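Side-chain contact in endoglucanase (Ganoderma lucidum, PDB 5D8Z), which probably hydrolyses internal beta-1,4-glucosidic bonds of cellulose and related glucans, as a family 5 glycoside hydrolase: residues L77-W81 against Q82-D86. Residues are numbered along the deposited sequence; the frame is centred on the assembly and turned at random.
Sequences LPVGW and QFITD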
loop_
_atom_site.group_PDB
_atom_site.type_symbol
_atom_site.label_atom_id
_atom_site.label_comp_id
_atom_site.label_asym_id
_atom_site.label_seq_id
_atom_site.Cartn_x
_atom_site.Cartn_y
_atom_site.Cartn_z
ATOM N N LEU A 77 -3.266 -4.955 -1.710
ATOM C CA LEU A 77 -4.669 -5.225 -1.989
ATOM C C LEU A 77 -5.541 -4.158 -1.369
ATOM O O LEU A 77 -6.037 -4.328 -0.231
ATOM C CB LEU A 77 -5.088 -6.562 -1.377
ATOM C CG LEU A 77 -4.258 -7.797 -1.663
ATOM C CD1 LEU A 77 -4.966 -8.984 -1.031
ATOM C CD2 LEU A 77 -4.064 -7.975 -3.149
ATOM N N PRO A 78 -5.767 -3.068 -2.110
ATOM C CA PRO A 78 -6.556 -1.956 -1.583
ATOM C C PRO A 78 -8.006 -2.298 -1.339
ATOM O O PRO A 78 -8.644 -2.908 -2.183
ATOM C CB PRO A 78 -6.451 -0.902 -2.667
ATOM C CG PRO A 78 -5.258 -1.287 -3.472
ATOM C CD PRO A 78 -5.237 -2.776 -3.443
ATOM N N VAL A 79 -8.517 -1.921 -0.171
ATOM C CA VAL A 79 -9.941 -2.046 0.097
ATOM C C VAL A 79 -10.418 -0.972 1.050
ATOM O O VAL A 79 -9.701 -0.593 1.920
ATOM C CB VAL A 79 -10.275 -3.427 0.683
ATOM C CG1 VAL A 79 -9.639 -3.623 2.044
ATOM C CG2 VAL A 79 -11.780 -3.593 0.774
ATOM N N GLY A 80 -11.653 -0.524 0.901
ATOM C CA GLY A 80 -12.233 0.488 1.763
ATOM C C GLY A 80 -12.910 -0.009 3.026
ATOM O O GLY A 80 -13.520 -1.062 3.065
ATOM N N TRP A 81 -12.830 0.819 4.054
ATOM C CA TRP A 81 -13.472 0.591 5.341
ATOM C C TRP A 81 -14.953 0.281 5.163
ATOM O O TRP A 81 -15.484 -0.684 5.714
ATOM C CB TRP A 81 -13.296 1.856 6.186
ATOM C CG TRP A 81 -13.545 1.684 7.641
ATOM C CD1 TRP A 81 -14.183 0.660 8.246
ATOM C CD2 TRP A 81 -13.183 2.601 8.673
ATOM N NE1 TRP A 81 -14.251 0.890 9.595
ATOM C CE2 TRP A 81 -13.640 2.071 9.879
ATOM C CE3 TRP A 81 -12.486 3.793 8.687
ATOM C CZ2 TRP A 81 -13.430 2.684 11.092
ATOM C CZ3 TRP A 81 -12.273 4.421 9.886
ATOM C CH2 TRP A 81 -12.747 3.872 11.086
ATOM N N GLN A 82 -15.612 1.112 4.375
ATOM C CA GLN A 82 -17.006 0.923 4.117
ATOM C C GLN A 82 -17.281 -0.480 3.547
ATOM O O GLN A 82 -18.126 -1.208 4.011
ATOM C CB GLN A 82 -17.468 2.021 3.211
ATOM C CG GLN A 82 -17.619 3.354 3.924
ATOM C CD GLN A 82 -16.413 4.277 3.850
ATOM O OE1 GLN A 82 -15.263 3.841 3.764
ATOM N NE2 GLN A 82 -16.679 5.583 3.908
ATOM N N PHE A 83 -16.514 -0.918 2.600
ATOM C CA PHE A 83 -16.727 -2.249 2.099
ATOM C C PHE A 83 -16.590 -3.312 3.200
ATOM O O PHE A 83 -17.379 -4.262 3.298
ATOM C CB PHE A 83 -15.746 -2.508 0.956
ATOM C CG PHE A 83 -15.976 -3.799 0.255
ATOM C CD1 PHE A 83 -16.939 -3.897 -0.723
ATOM C CD2 PHE A 83 -15.224 -4.921 0.581
ATOM C CE1 PHE A 83 -17.152 -5.083 -1.380
ATOM C CE2 PHE A 83 -15.437 -6.128 -0.052
ATOM C CZ PHE A 83 -16.406 -6.212 -1.034
ATOM N N ILE A 84 -15.583 -3.161 4.035
ATOM C CA ILE A 84 -15.303 -4.180 5.028
ATOM C C ILE A 84 -16.447 -4.310 5.973
ATOM O O ILE A 84 -16.758 -5.415 6.415
ATOM C CB ILE A 84 -14.074 -3.828 5.854
ATOM C CG1 ILE A 84 -12.844 -4.005 4.996
ATOM C CG2 ILE A 84 -13.982 -4.733 7.067
ATOM C CD1 ILE A 84 -11.627 -3.316 5.533
ATOM N N THR A 85 -17.055 -3.179 6.307
ATOM C CA THR A 85 -18.104 -3.143 7.315
ATOM C C THR A 85 -19.524 -2.861 6.777
ATOM O O THR A 85 -20.461 -2.672 7.559
ATOM C CB THR A 85 -17.771 -2.030 8.305
ATOM O OG1 THR A 85 -17.824 -0.766 7.613
ATOM C CG2 THR A 85 -16.393 -2.273 8.903
ATOM N N ASP A 86 -19.670 -2.808 5.459
ATOM C CA ASP A 86 -20.891 -2.315 4.809
ATOM C C ASP A 86 -21.400 -0.971 5.360
ATOM O O ASP A 86 -22.480 -0.885 5.952
ATOM C CB ASP A 86 -22.010 -3.374 4.818
ATOM C CG ASP A 86 -23.127 -3.068 3.803
ATOM O OD1 ASP A 86 -22.843 -2.830 2.594
ATOM O OD2 ASP A 86 -24.304 -3.071 4.218
#
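Trp81 meets Thr85 one helical turn further on. The methyl CG2 of Thr85 lies at the edge of the indole, in the ring plane, 3.7 Å from Trp81 CD1. The indole reaches this place because its CG stands anti to the backbone N (chi1 -164°). The backbone joins the same two residues: Thr85 N donates to Trp81 O at 3.0 Å. The polar ends of both side chains bond to the loop that follows the helix. Trp81 NE1 pairs with Gly90 O, and Thr85 OG1 with Val88 O. Replacing Trp81 with an alanine would probably leave Gly90 O without this donor and open a gap beside the Thr85 methyl.

Strand 74-79 is the second strand of the parallel eight-stranded TIM barrel typical of this family. Gly80 alone separates it from the short helix 81-85 and is that helix's N-cap residue. Ile84 N donates to Gly80 O at 3.1 Å.

Val79, at the strand end, packs against the helix with both methyls. Val79 CG2 is 3.7 Å from Phe83 CD2 and approaches that ring obliquely. Val79 CG1 is turned between the backbone N and the carbonyl carbon (chi1 65°) and lies 4.0 Å from Ile84 CD1. In each pair the two side chains cross at about a right angle. Ile84 CG1 also lies 3.6 Å from Gly80 O, beside the first turn. Leu143 of helix 137-149 touches Trp81, Ile84 and Thr85, and Tyr101 of helix 95-110 is in contact with Val79.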